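PDB 4QP0: endo-beta-mannanase from Rhizomucor miehei, which probably cleaves beta-1,4-mannosidic linkages at random inside mannans, galactomannans and glucomannans. Local coordinates for residues F255-E260 against S268-Q273; E228-Y233 against W262-D267; I172-R177 against M291-L296. All coordinates share one frame; numbering follows the deposited sequence.

Contact 1. Residues F255-E260 against S268-Q273; sequences FHLYPE and SSWSVQ
In the beta-alpha-beta unit of strand 253-257, helix 270-284 and strand 289-294, Leu257 and Pro259 meet Trp270 and Ser271. The contact joins the end of the first strand to the first turn of the helix. The backbones come closest at Pro259 and Ser271, with CA atoms 6.8 Å apart. Leu257 carries the strand side. Its CG stands opposite the backbone N (chi1 179°), which swings the two methyl groups to the helix. Leu257 CD1 lies 3.6 Å from Ser271 OG, and Leu257 CD2 is 4.2 Å from Ser271 CB. The same CD1 reaches the indole of Trp270 at the ring edge, near its plane, 4.2 Å from Trp270 CZ3. Pro259 adds its ring carbons from the loop: Pro259 CB is 3.5 Å from Ser271 OG. The serine side chain thus faces carbon from both residues. The indole nitrogen of Trp270 has its own partner, Asp230. Trp309 of helix 299-315 touches both Leu257 and Ser271, and Trp274 stacks on Trp270. Across the contact itself there is no polar bond. The fit therefore rests on van der Waals packing of a branched side chain and a proline ring against a small serine and an indole edge.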
ATOM      1  N   PHE A 255      -3.999   2.718  -7.015  1.00 29.02           N
ATOM      2  CA  PHE A 255      -4.987   1.746  -7.446  1.00 28.92           C
ATOM      3  C   PHE A 255      -4.412   0.329  -7.617  1.00 29.79           C
ATOM      4  O   PHE A 255      -3.207   0.131  -7.826  1.00 29.76           O
ATOM      5  CB  PHE A 255      -5.744   2.230  -8.691  1.00 28.36           C
ATOM      6  CG  PHE A 255      -4.982   2.093  -9.986  1.00 27.66           C
ATOM      7  CD1 PHE A 255      -5.294   1.077 -10.881  1.00 27.21           C
ATOM      8  CD2 PHE A 255      -3.984   2.998 -10.331  1.00 27.32           C
ATOM      9  CE1 PHE A 255      -4.621   0.956 -12.089  1.00 26.25           C
ATOM     10  CE2 PHE A 255      -3.303   2.882 -11.541  1.00 27.11           C
ATOM     11  CZ  PHE A 255      -3.629   1.863 -12.421  1.00 26.29           C
ATOM     12  N   HIS A 256      -5.299  -0.651  -7.497  1.00 30.45           N
ATOM     13  CA  HIS A 256      -4.936  -2.054  -7.557  1.00 30.11           C
ATOM     14  C   HIS A 256      -5.609  -2.669  -8.741  1.00 28.77           C
ATOM     15  O   HIS A 256      -6.580  -2.121  -9.260  1.00 27.33           O
ATOM     16  CB  HIS A 256      -5.375  -2.755  -6.275  1.00 31.64           C
ATOM     17  CG  HIS A 256      -4.732  -2.200  -5.023  1.00 33.45           C
ATOM     18  ND1 HIS A 256      -4.622  -2.913  -3.890  1.00 34.20           N
ATOM     19  CD2 HIS A 256      -4.135  -0.966  -4.768  1.00 33.93           C
ATOM     20  CE1 HIS A 256      -4.002  -2.169  -2.954  1.00 34.21           C
ATOM     21  NE2 HIS A 256      -3.709  -0.979  -3.492  1.00 33.94           N
ATOM     22  N   LEU A 257      -5.092  -3.808  -9.186  1.00 29.67           N
ATOM     23  CA  LEU A 257      -5.684  -4.545 -10.299  1.00 29.29           C
ATOM     24  C   LEU A 257      -5.794  -6.038  -9.995  1.00 29.59           C
ATOM     25  O   LEU A 257      -4.787  -6.738  -9.892  1.00 29.11           O
ATOM     26  CB  LEU A 257      -4.907  -4.290 -11.597  1.00 28.40           C
ATOM     27  CG  LEU A 257      -5.368  -5.003 -12.881  1.00 28.42           C
ATOM     28  CD1 LEU A 257      -6.845  -4.742 -13.163  1.00 26.88           C
ATOM     29  CD2 LEU A 257      -4.511  -4.586 -14.069  1.00 26.98           C
ATOM     30  N   TYR A 258      -7.036  -6.503  -9.842  1.00 31.27           N
ATOM     31  CA  TYR A 258      -7.346  -7.916  -9.613  1.00 32.07           C
ATOM     32  C   TYR A 258      -8.600  -8.334 -10.388  1.00 33.16           C
ATOM     33  O   TYR A 258      -9.707  -8.367  -9.821  1.00 32.86           O
ATOM     34  CB  TYR A 258      -7.509  -8.201  -8.111  1.00 32.11           C
ATOM     35  CG  TYR A 258      -6.214  -8.111  -7.331  1.00 32.07           C
ATOM     36  CD1 TYR A 258      -5.275  -9.145  -7.380  1.00 32.22           C
ATOM     37  CD2 TYR A 258      -5.919  -6.987  -6.561  1.00 31.55           C
ATOM     38  CE1 TYR A 258      -4.085  -9.068  -6.680  1.00 32.13           C
ATOM     39  CE2 TYR A 258      -4.734  -6.904  -5.854  1.00 32.05           C
ATOM     40  CZ  TYR A 258      -3.819  -7.947  -5.918  1.00 32.82           C
ATOM     41  OH  TYR A 258      -2.630  -7.872  -5.214  1.00 32.41           O
ATOM     42  N   PRO A 259      -8.435  -8.646 -11.694  1.00 33.67           N
ATOM     43  CA  PRO A 259      -9.591  -8.962 -12.546  1.00 34.30           C
ATOM     44  C   PRO A 259     -10.327 -10.245 -12.154  1.00 35.70           C
ATOM     45  O   PRO A 259     -11.544 -10.314 -12.321  1.00 36.38           O
ATOM     46  CB  PRO A 259      -8.985  -9.094 -13.949  1.00 33.55           C
ATOM     47  CG  PRO A 259      -7.534  -9.333 -13.734  1.00 33.33           C
ATOM     48  CD  PRO A 259      -7.172  -8.641 -12.456  1.00 33.28           C
ATOM     49  N   GLU A 260      -9.598 -11.236 -11.634  1.00 36.59           N
ATOM     50  CA  GLU A 260     -10.199 -12.513 -11.220  1.00 35.82           C
ATOM     51  C   GLU A 260     -11.076 -12.342  -9.985  1.00 34.85           C
ATOM     52  O   GLU A 260     -12.197 -12.838  -9.949  1.00 34.61           O
ATOM     53  CB  GLU A 260      -9.128 -13.574 -10.973  1.00 37.29           C
ATOM     54  CG  GLU A 260      -8.311 -13.920 -12.206  1.00 39.25           C
ATOM     55  CD  GLU A 260      -7.146 -14.838 -11.887  1.00 40.97           C
ATOM     56  OE1 GLU A 260      -6.150 -14.370 -11.287  1.00 40.95           O
ATOM     57  OE2 GLU A 260      -7.222 -16.036 -12.241  1.00 42.88           O
ATOM     58  N   SER A 268      -9.967 -10.192 -21.487  1.00 49.61           N
ATOM     59  CA  SER A 268     -10.718  -9.086 -22.100  1.00 46.06           C
ATOM     60  C   SER A 268      -9.997  -7.723 -22.059  1.00 44.62           C
ATOM     61  O   SER A 268      -8.797  -7.643 -21.768  1.00 44.65           O
ATOM     62  CB  SER A 268     -12.104  -8.975 -21.444  1.00 46.03           C
ATOM     63  OG  SER A 268     -12.006  -8.521 -20.101  1.00 44.52           O
ATOM     64  N   SER A 269     -10.743  -6.657 -22.347  1.00 40.18           N
ATOM     65  CA  SER A 269     -10.188  -5.303 -22.384  1.00 38.58           C
ATOM     66  C   SER A 269     -10.389  -4.466 -21.102  1.00 35.73           C
ATOM     67  O   SER A 269      -9.892  -3.336 -21.019  1.00 35.99           O
ATOM     68  CB  SER A 269     -10.742  -4.542 -23.596  1.00 39.84           C
ATOM     69  OG  SER A 269     -12.150  -4.654 -23.654  1.00 42.00           O
ATOM     70  N   TRP A 270     -11.092  -5.014 -20.111  1.00 32.04           N
ATOM     71  CA  TRP A 270     -11.446  -4.254 -18.902  1.00 30.81           C
ATOM     72  C   TRP A 270     -10.244  -3.786 -18.131  1.00 30.23           C
ATOM     73  O   TRP A 270     -10.228  -2.663 -17.620  1.00 30.90           O
ATOM     74  CB  TRP A 270     -12.363  -5.073 -18.000  1.00 30.25           C
ATOM     75  CG  TRP A 270     -12.965  -4.294 -16.848  1.00 30.58           C
ATOM     76  CD1 TRP A 270     -14.213  -3.669 -16.801  1.00 30.01           C
ATOM     77  CD2 TRP A 270     -12.365  -4.043 -15.526  1.00 29.42           C
ATOM     78  NE1 TRP A 270     -14.417  -3.067 -15.581  1.00 30.05           N
ATOM     79  CE2 TRP A 270     -13.352  -3.251 -14.770  1.00 29.84           C
ATOM     80  CE3 TRP A 270     -11.160  -4.381 -14.918  1.00 29.31           C
ATOM     81  CZ2 TRP A 270     -13.116  -2.830 -13.468  1.00 28.77           C
ATOM     82  CZ3 TRP A 270     -10.934  -3.948 -13.601  1.00 28.98           C
ATOM     83  CH2 TRP A 270     -11.889  -3.189 -12.898  1.00 29.33           C
ATOM     84  N   SER A 271      -9.225  -4.639 -18.062  1.00 28.75           N
ATOM     85  CA  SER A 271      -8.035  -4.375 -17.268  1.00 28.30           C
ATOM     86  C   SER A 271      -7.155  -3.299 -17.885  1.00 28.61           C
ATOM     87  O   SER A 271      -6.677  -2.413 -17.179  1.00 28.47           O
ATOM     88  CB  SER A 271      -7.233  -5.663 -17.050  1.00 28.29           C
ATOM     89  OG  SER A 271      -7.896  -6.532 -16.144  1.00 28.32           O
ATOM     90  N   VAL A 272      -6.935  -3.386 -19.197  1.00 28.00           N
ATOM     91  CA  VAL A 272      -6.215  -2.348 -19.906  1.00 27.37           C
ATOM     92  C   VAL A 272      -6.971  -1.034 -19.767  1.00 26.63           C
ATOM     93  O   VAL A 272      -6.382  -0.004 -19.462  1.00 27.32           O
ATOM     94  CB  VAL A 272      -6.046  -2.680 -21.396  1.00 27.49           C
ATOM     95  CG1 VAL A 272      -5.507  -1.473 -22.147  1.00 27.43           C
ATOM     96  CG2 VAL A 272      -5.126  -3.876 -21.580  1.00 28.60           C
ATOM     97  N   GLN A 273      -8.277  -1.068 -19.997  1.00 27.11           N
ATOM     98  CA  GLN A 273      -9.109   0.128 -19.812  1.00 28.01           C
ATOM     99  C   GLN A 273      -9.001   0.693 -18.389  1.00 26.99           C
ATOM    100  O   GLN A 273      -9.045   1.904 -18.201  1.00 27.96           O
ATOM    101  CB  GLN A 273     -10.574  -0.151 -20.174  1.00 28.96           C
ATOM    102  CG  GLN A 273     -11.474   1.073 -20.120  1.00 30.45           C
ATOM    103  CD  GLN A 273     -11.352   1.932 -21.365  1.00 30.68           C
ATOM    104  OE1 GLN A 273     -11.864   1.566 -22.421  1.00 32.62           O
ATOM    105  NE2 GLN A 273     -10.698   3.086 -21.243  1.00 29.86           N
TER

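Contact 2. Residues E228-Y233 against W262-D267; sequences ESDYEY and WSKGTD
The two loops pair in opposite senses, with CA atoms 8.5 Å apart at Glu232 and Trp262 and 9.6 Å apart at Asp230 and Lys264, so side chains span the gap. Glu232 chi1 (-65°) sets its CG over one face of the Trp262 ring, 3.8 Å from the ring plane and nearer the edge than the middle of the indole. The bend at chi2 (73°) then turns the carboxylate toward Lys264 and the base of the tryptophan. Glu232 OE2 lies 3.5 Å from Trp262 CB. Glu232 OE1 forms a salt bridge with Lys264 NZ at 3.3 Å, a weak hydrogen bond. The lysine is held more closely from its own loop: Lys264 NZ bonds to Trp262 O at 2.8 Å. Ser263 OG also donates to that carbonyl oxygen, from the opposite face of its plane. Asp230 passes alongside the lysine, with OD2 3.4 Å from Lys264 CE. Lys264 NZ is farther from this oxygen, and Asp230 OD2 bonds instead to Trp270 NE1. The contact joins the loop after strand 214-216 to the loop after strand 253-257. Helix 270-284 borders it: Trp270 makes a cation-pi contact with Lys264, and Glu232 touches Trp270 and Trp274. Phe222 meets Trp262 edge to face.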
ATOM      1  N   GLU A 228     -22.165   4.763 -13.838  1.00 40.81           N
ATOM      2  CA  GLU A 228     -21.315   3.868 -14.610  1.00 39.10           C
ATOM      3  C   GLU A 228     -21.629   2.426 -14.207  1.00 37.45           C
ATOM      4  O   GLU A 228     -22.295   2.190 -13.184  1.00 36.02           O
ATOM      5  CB  GLU A 228     -19.837   4.251 -14.485  1.00 38.90           C
ATOM      6  CG  GLU A 228     -19.450   5.355 -15.475  1.00 37.77           C
ATOM      7  CD  GLU A 228     -18.050   5.920 -15.278  1.00 36.00           C
ATOM      8  OE1 GLU A 228     -17.268   5.362 -14.483  1.00 33.91           O
ATOM      9  OE2 GLU A 228     -17.732   6.938 -15.935  1.00 37.61           O
ATOM     10  N   SER A 229     -21.197   1.477 -15.031  1.00 35.45           N
ATOM     11  CA  SER A 229     -21.704   0.102 -14.947  1.00 35.47           C
ATOM     12  C   SER A 229     -21.237  -0.674 -13.720  1.00 35.88           C
ATOM     13  O   SER A 229     -22.056  -1.149 -12.941  1.00 36.90           O
ATOM     14  CB  SER A 229     -21.378  -0.682 -16.222  1.00 33.36           C
ATOM     15  OG  SER A 229     -21.760   0.051 -17.375  1.00 31.89           O
ATOM     16  N   ASP A 230     -19.924  -0.775 -13.547  1.00 36.21           N
ATOM     17  CA  ASP A 230     -19.333  -1.706 -12.590  1.00 35.67           C
ATOM     18  C   ASP A 230     -19.164  -1.144 -11.188  1.00 34.76           C
ATOM     19  O   ASP A 230     -19.217   0.067 -10.982  1.00 36.51           O
ATOM     20  CB  ASP A 230     -17.990  -2.206 -13.130  1.00 36.44           C
ATOM     21  CG  ASP A 230     -18.121  -2.840 -14.500  1.00 38.93           C
ATOM     22  OD1 ASP A 230     -19.264  -3.153 -14.895  1.00 40.62           O
ATOM     23  OD2 ASP A 230     -17.089  -3.022 -15.183  1.00 41.07           O
ATOM     24  N   TYR A 231     -18.944  -2.047 -10.235  1.00 33.45           N
ATOM     25  CA  TYR A 231     -18.763  -1.711  -8.820  1.00 33.05           C
ATOM     26  C   TYR A 231     -17.527  -0.831  -8.593  1.00 32.54           C
ATOM     27  O   TYR A 231     -17.497   0.020  -7.696  1.00 32.11           O
ATOM     28  CB  TYR A 231     -18.648  -3.014  -8.023  1.00 33.06           C
ATOM     29  CG  TYR A 231     -18.697  -2.887  -6.514  1.00 32.73           C
ATOM     30  CD1 TYR A 231     -19.860  -2.489  -5.865  1.00 32.11           C
ATOM     31  CD2 TYR A 231     -17.581  -3.209  -5.733  1.00 32.68           C
ATOM     32  CE1 TYR A 231     -19.907  -2.391  -4.483  1.00 31.71           C
ATOM     33  CE2 TYR A 231     -17.618  -3.117  -4.355  1.00 31.73           C
ATOM     34  CZ  TYR A 231     -18.785  -2.705  -3.739  1.00 31.97           C
ATOM     35  OH  TYR A 231     -18.830  -2.615  -2.375  1.00 32.49           O
ATOM     36  N   GLU A 232     -16.524  -1.046  -9.438  1.00 30.83           N
ATOM     37  CA  GLU A 232     -15.231  -0.375  -9.373  1.00 29.20           C
ATOM     38  C   GLU A 232     -15.264   1.067  -9.909  1.00 28.87           C
ATOM     39  O   GLU A 232     -14.324   1.836  -9.684  1.00 29.55           O
ATOM     40  CB  GLU A 232     -14.187  -1.209 -10.144  1.00 28.08           C
ATOM     41  CG  GLU A 232     -13.888  -2.580  -9.539  1.00 26.22           C
ATOM     42  CD  GLU A 232     -15.009  -3.588  -9.749  1.00 26.32           C
ATOM     43  OE1 GLU A 232     -15.901  -3.331 -10.594  1.00 26.59           O
ATOM     44  OE2 GLU A 232     -14.998  -4.641  -9.072  1.00 25.04           O
ATOM     45  N   TYR A 233     -16.344   1.431 -10.601  1.00 28.93           N
ATOM     46  CA  TYR A 233     -16.481   2.757 -11.216  1.00 28.53           C
ATOM     47  C   TYR A 233     -17.610   3.628 -10.661  1.00 29.47           C
ATOM     48  O   TYR A 233     -17.584   4.852 -10.828  1.00 29.10           O
ATOM     49  CB  TYR A 233     -16.708   2.610 -12.709  1.00 28.62           C
ATOM     50  CG  TYR A 233     -15.478   2.277 -13.513  1.00 28.19           C
ATOM     51  CD1 TYR A 233     -14.645   3.285 -13.977  1.00 27.67           C
ATOM     52  CD2 TYR A 233     -15.167   0.959 -13.836  1.00 28.83           C
ATOM     53  CE1 TYR A 233     -13.520   2.995 -14.728  1.00 28.72           C
ATOM     54  CE2 TYR A 233     -14.044   0.653 -14.600  1.00 29.82           C
ATOM     55  CZ  TYR A 233     -13.224   1.681 -15.038  1.00 29.09           C
ATOM     56  OH  TYR A 233     -12.111   1.406 -15.791  1.00 29.59           O
ATOM     57  N   TRP A 262     -12.486  -9.677  -9.073  1.00 35.48           N
ATOM     58  CA  TRP A 262     -13.559  -8.748  -9.396  1.00 35.40           C
ATOM     59  C   TRP A 262     -14.390  -9.282 -10.519  1.00 36.78           C
ATOM     60  O   TRP A 262     -15.364  -8.649 -10.947  1.00 36.21           O
ATOM     61  CB  TRP A 262     -12.982  -7.382  -9.760  1.00 34.18           C
ATOM     62  CG  TRP A 262     -12.091  -6.785  -8.693  1.00 32.05           C
ATOM     63  CD1 TRP A 262     -11.996  -7.159  -7.360  1.00 31.87           C
ATOM     64  CD2 TRP A 262     -11.147  -5.669  -8.838  1.00 31.51           C
ATOM     65  NE1 TRP A 262     -11.080  -6.389  -6.696  1.00 31.14           N
ATOM     66  CE2 TRP A 262     -10.538  -5.474  -7.519  1.00 31.43           C
ATOM     67  CE3 TRP A 262     -10.752  -4.852  -9.888  1.00 31.71           C
ATOM     68  CZ2 TRP A 262      -9.586  -4.493  -7.284  1.00 31.43           C
ATOM     69  CZ3 TRP A 262      -9.790  -3.865  -9.637  1.00 32.07           C
ATOM     70  CH2 TRP A 262      -9.225  -3.690  -8.365  1.00 31.71           C
ATOM     71  N   SER A 263     -14.008 -10.471 -10.987  1.00 37.70           N
ATOM     72  CA  SER A 263     -14.637 -11.156 -12.124  1.00 40.13           C
ATOM     73  C   SER A 263     -14.764 -10.281 -13.388  1.00 39.17           C
ATOM     74  O   SER A 263     -15.857 -10.041 -13.903  1.00 38.74           O
ATOM     75  CB  SER A 263     -15.973 -11.800 -11.720  1.00 41.29           C
ATOM     76  OG  SER A 263     -16.870 -10.836 -11.193  1.00 45.08           O
ATOM     77  N   LYS A 264     -13.629  -9.816 -13.887  1.00 39.17           N
ATOM     78  CA  LYS A 264     -13.638  -8.979 -15.074  1.00 41.36           C
ATOM     79  C   LYS A 264     -13.043  -9.683 -16.280  1.00 43.95           C
ATOM     80  O   LYS A 264     -12.910  -9.085 -17.348  1.00 46.52           O
ATOM     81  CB  LYS A 264     -12.938  -7.652 -14.798  1.00 39.07           C
ATOM     82  CG  LYS A 264     -13.662  -6.794 -13.771  1.00 37.73           C
ATOM     83  CD  LYS A 264     -15.045  -6.396 -14.260  1.00 37.29           C
ATOM     84  CE  LYS A 264     -15.731  -5.483 -13.263  1.00 36.27           C
ATOM     85  NZ  LYS A 264     -16.206  -6.250 -12.083  1.00 37.59           N
ATOM     86  N   GLY A 265     -12.713 -10.960 -16.110  1.00 45.76           N
ATOM     87  CA  GLY A 265     -12.170 -11.767 -17.196  1.00 50.56           C
ATOM     88  C   GLY A 265     -10.696 -11.477 -17.383  1.00 53.62           C
ATOM     89  O   GLY A 265     -10.292 -10.319 -17.528  1.00 53.66           O
ATOM     90  N   THR A 266      -9.894 -12.536 -17.376  1.00 55.97           N
ATOM     91  CA  THR A 266      -8.442 -12.410 -17.449  1.00 57.42           C
ATOM     92  C   THR A 266      -7.902 -12.504 -18.891  1.00 58.48           C
ATOM     93  O   THR A 266      -6.826 -13.063 -19.123  1.00 61.17           O
ATOM     94  CB  THR A 266      -7.757 -13.452 -16.536  1.00 56.37           C
ATOM     95  N   ASP A 267      -8.656 -11.951 -19.846  1.00 56.93           N
ATOM     96  CA  ASP A 267      -8.271 -11.923 -21.266  1.00 55.27           C
ATOM     97  C   ASP A 267      -8.850 -10.708 -22.004  1.00 54.41           C
ATOM     98  O   ASP A 267      -8.287 -10.253 -23.010  1.00 53.68           O
ATOM     99  CB  ASP A 267      -8.704 -13.213 -21.973  1.00 56.31           C
TER

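Contact 3. Residues I172-R177 against M291-L296; sequences IANEPR and MEEYGL
The amide of Asn174 and the carboxylate of Glu293 are nearly coplanar, their planes 24° apart, while the carboxylates of Glu175 and Glu293 are 23° apart. The groups meet through their oxygens. Asn174 OD1 and Glu293 OE2 are 3.5 Å apart; both are acceptors, so no bond joins them. Arg53 bonds to both oxygens, which probably helps them to lie this close. A water bridges the same two side chains: it accepts from Asn174 ND2 at 3.3 Å and donates to Glu293 OE2 at 3.0 Å. Glu175 comes in at about a right angle to Glu293. Its chain is extended beyond CG (chi2 -176°), which carries Glu175 OE2 to 3.7 Å from Glu293 OE1. The carboxyl carbons, CD of Glu175 and CD of Glu293, are 4.9 Å apart. Each glutamate is fixed by further bonds. Tyr258 OH bonds to Glu293 OE1, and Trp111 and His256 grip the two oxygens of Glu175. The Asn-Glu-Pro sequence and the facing strand glutamate are consistent with the acid/base and nucleophile pair of family 5 glycoside hydrolases. The contact spans the mouth of the TIM barrel. Residues 172-177 follow strand 167-171, which pairs with strands 102-106 and 214-216. Glu293 lies on strand 289-294, between strands 253-257 and 320-323.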
ATOM      1  N   ILE A 172      -2.306   5.375   4.464  1.00 29.48           N
ATOM      2  CA  ILE A 172      -3.279   5.348   5.570  1.00 29.80           C
ATOM      3  C   ILE A 172      -3.744   3.929   5.925  1.00 30.85           C
ATOM      4  O   ILE A 172      -3.581   3.480   7.062  1.00 31.85           O
ATOM      5  CB  ILE A 172      -4.513   6.231   5.257  1.00 29.80           C
ATOM      6  CG1 ILE A 172      -4.108   7.708   5.164  1.00 29.03           C
ATOM      7  CG2 ILE A 172      -5.605   6.019   6.304  1.00 29.96           C
ATOM      8  CD1 ILE A 172      -5.137   8.601   4.497  1.00 28.85           C
ATOM      9  N   ALA A 173      -4.323   3.237   4.944  1.00 30.96           N
ATOM     10  CA  ALA A 173      -4.836   1.892   5.134  1.00 31.02           C
ATOM     11  C   ALA A 173      -4.857   1.119   3.825  1.00 31.43           C
ATOM     12  O   ALA A 173      -4.942   1.702   2.746  1.00 31.05           O
ATOM     13  CB  ALA A 173      -6.231   1.942   5.730  1.00 31.68           C
ATOM     14  N   ASN A 174      -4.788  -0.201   3.933  1.00 31.17           N
ATOM     15  CA  ASN A 174      -4.859  -1.070   2.775  1.00 32.60           C
ATOM     16  C   ASN A 174      -6.305  -1.310   2.344  1.00 33.95           C
ATOM     17  O   ASN A 174      -7.132  -1.778   3.130  1.00 33.67           O
ATOM     18  CB  ASN A 174      -4.156  -2.393   3.057  1.00 31.74           C
ATOM     19  CG  ASN A 174      -4.075  -3.270   1.841  1.00 31.87           C
ATOM     20  OD1 ASN A 174      -3.643  -2.827   0.772  1.00 33.57           O
ATOM     21  ND2 ASN A 174      -4.489  -4.526   1.986  1.00 30.87           N
ATOM     22  N   GLU A 175      -6.591  -0.937   1.097  1.00 35.26           N
ATOM     23  CA  GLU A 175      -7.867  -1.191   0.416  1.00 34.20           C
ATOM     24  C   GLU A 175      -9.150  -0.845   1.184  1.00 34.39           C
ATOM     25  O   GLU A 175     -10.061  -1.669   1.237  1.00 34.86           O
ATOM     26  CB  GLU A 175      -7.921  -2.651  -0.070  1.00 34.89           C
ATOM     27  CG  GLU A 175      -6.748  -3.056  -0.952  1.00 34.63           C
ATOM     28  CD  GLU A 175      -6.874  -4.465  -1.500  1.00 34.99           C
ATOM     29  OE1 GLU A 175      -7.525  -5.313  -0.851  1.00 36.59           O
ATOM     30  OE2 GLU A 175      -6.315  -4.728  -2.584  1.00 34.46           O
ATOM     31  N   PRO A 176      -9.251   0.378   1.747  1.00 34.57           N
ATOM     32  CA  PRO A 176     -10.466   0.723   2.497  1.00 36.05           C
ATOM     33  C   PRO A 176     -11.737   0.611   1.655  1.00 38.11           C
ATOM     34  O   PRO A 176     -11.774   1.116   0.532  1.00 40.86           O
ATOM     35  CB  PRO A 176     -10.237   2.192   2.888  1.00 34.60           C
ATOM     36  CG  PRO A 176      -8.765   2.378   2.827  1.00 33.28           C
ATOM     37  CD  PRO A 176      -8.305   1.506   1.700  1.00 33.31           C
ATOM     38  N   ARG A 177     -12.743  -0.088   2.181  1.00 38.68           N
ATOM     39  CA  ARG A 177     -14.106  -0.065   1.638  1.00 40.31           C
ATOM     40  C   ARG A 177     -15.043   0.287   2.790  1.00 41.34           C
ATOM     41  O   ARG A 177     -14.588   0.492   3.912  1.00 41.63           O
ATOM     42  CB  ARG A 177     -14.511  -1.418   1.036  1.00 39.83           C
ATOM     43  CG  ARG A 177     -13.628  -1.925  -0.091  1.00 41.67           C
ATOM     44  CD  ARG A 177     -14.260  -3.122  -0.776  1.00 41.34           C
ATOM     45  NE  ARG A 177     -13.338  -3.728  -1.725  1.00 43.44           N
ATOM     46  CZ  ARG A 177     -13.650  -4.705  -2.575  1.00 43.98           C
ATOM     47  NH1 ARG A 177     -14.879  -5.205  -2.616  1.00 45.67           N
ATOM     48  NH2 ARG A 177     -12.726  -5.183  -3.394  1.00 43.31           N
ATOM     49  N   MET A 291      -0.146   2.084  -9.796  1.00 28.37           N
ATOM     50  CA  MET A 291      -0.814   0.793  -9.734  1.00 28.29           C
ATOM     51  C   MET A 291       0.027  -0.036  -8.789  1.00 28.52           C
ATOM     52  O   MET A 291       0.941  -0.752  -9.200  1.00 27.59           O
ATOM     53  CB  MET A 291      -0.904   0.139 -11.108  1.00 28.97           C
ATOM     54  CG  MET A 291      -1.593  -1.216 -11.100  1.00 29.17           C
ATOM     55  SD  MET A 291      -2.124  -1.720 -12.742  1.00 29.67           S
ATOM     56  CE  MET A 291      -0.566  -2.085 -13.561  1.00 27.88           C
ATOM     57  N   GLU A 292      -0.267   0.094  -7.501  1.00 28.42           N
ATOM     58  CA  GLU A 292       0.657  -0.396  -6.490  1.00 29.08           C
ATOM     59  C   GLU A 292       0.439  -1.862  -6.159  1.00 28.86           C
ATOM     60  O   GLU A 292       1.272  -2.470  -5.488  1.00 30.06           O
ATOM     61  CB  GLU A 292       0.560   0.455  -5.236  1.00 29.28           C
ATOM     62  CG  GLU A 292      -0.835   0.489  -4.635  1.00 29.02           C
ATOM     63  CD  GLU A 292      -0.805   1.006  -3.225  1.00 31.29           C
ATOM     64  OE1 GLU A 292       0.291   1.425  -2.800  1.00 31.67           O
ATOM     65  OE2 GLU A 292      -1.859   0.994  -2.546  1.00 31.93           O
ATOM     66  N   GLU A 293      -0.694  -2.406  -6.601  1.00 28.06           N
ATOM     67  CA  GLU A 293      -0.942  -3.844  -6.558  1.00 29.63           C
ATOM     68  C   GLU A 293      -1.513  -4.291  -7.888  1.00 30.36           C
ATOM     69  O   GLU A 293      -2.462  -3.693  -8.398  1.00 30.26           O
ATOM     70  CB  GLU A 293      -1.932  -4.222  -5.457  1.00 30.19           C
ATOM     71  CG  GLU A 293      -1.305  -4.536  -4.112  1.00 31.75           C
ATOM     72  CD  GLU A 293      -2.304  -5.109  -3.107  1.00 33.50           C
ATOM     73  OE1 GLU A 293      -2.998  -6.102  -3.427  1.00 32.71           O
ATOM     74  OE2 GLU A 293      -2.381  -4.571  -1.981  1.00 33.77           O
ATOM     75  N   TYR A 294      -0.914  -5.327  -8.458  1.00 30.26           N
ATOM     76  CA  TYR A 294      -1.568  -6.079  -9.521  1.00 30.29           C
ATOM     77  C   TYR A 294      -1.136  -7.525  -9.486  1.00 29.80           C
ATOM     78  O   TYR A 294      -0.030  -7.838  -9.032  1.00 29.45           O
ATOM     79  CB  TYR A 294      -1.390  -5.443 -10.905  1.00 28.56           C
ATOM     80  CG  TYR A 294       0.008  -5.359 -11.429  1.00 27.85           C
ATOM     81  CD1 TYR A 294       0.503  -6.328 -12.301  1.00 28.40           C
ATOM     82  CD2 TYR A 294       0.827  -4.284 -11.105  1.00 27.59           C
ATOM     83  CE1 TYR A 294       1.790  -6.240 -12.815  1.00 28.10           C
ATOM     84  CE2 TYR A 294       2.112  -4.187 -11.604  1.00 27.36           C
ATOM     85  CZ  TYR A 294       2.590  -5.164 -12.460  1.00 28.09           C
ATOM     86  OH  TYR A 294       3.869  -5.071 -12.953  1.00 27.24           O
ATOM     87  N   GLY A 295      -2.025  -8.406  -9.922  1.00 29.80           N
ATOM     88  CA  GLY A 295      -1.722  -9.821  -9.880  1.00 32.90           C
ATOM     89  C   GLY A 295      -2.634 -10.691 -10.705  1.00 34.86           C
ATOM     90  O   GLY A 295      -3.790 -10.346 -10.949  1.00 36.80           O
ATOM     91  N   LEU A 296      -2.088 -11.819 -11.143  1.00 35.59           N
ATOM     92  CA  LEU A 296      -2.857 -12.887 -11.758  1.00 35.90           C
ATOM     93  C   LEU A 296      -2.458 -14.216 -11.115  1.00 37.29           C
ATOM     94  O   LEU A 296      -1.286 -14.417 -10.766  1.00 35.88           O
ATOM     95  CB  LEU A 296      -2.651 -12.902 -13.276  1.00 36.01           C
ATOM     96  CG  LEU A 296      -3.280 -11.704 -14.005  1.00 35.69           C
ATOM     97  CD1 LEU A 296      -2.848 -11.665 -15.463  1.00 34.11           C
ATOM     98  CD2 LEU A 296      -4.803 -11.703 -13.878  1.00 34.19           C
TER
HETATM   99  O   HOH W   1      -3.917  -6.645  -0.413  1.00 26.48           O

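From the N terminus, residues 172-177 come first and wait for 291-296, so contact 3 closes the longest loop and encloses the other two. Within it, 228-233 opens contact 2 and 255-260 opens contact 1. Residues 262-267 then close contact 2 before 268-273 closes contact 1, so these two cross. They are linked directly: Pro259 O probably accepts a hydrogen bond from Lys264 N, 2.7 Å away. Contact 1 joins contact 3 through the sheet, where strands 253-257 and 289-294 are neighbours. Together the three tie loops at one end of the barrel to helix 270-284 and to the probable active site.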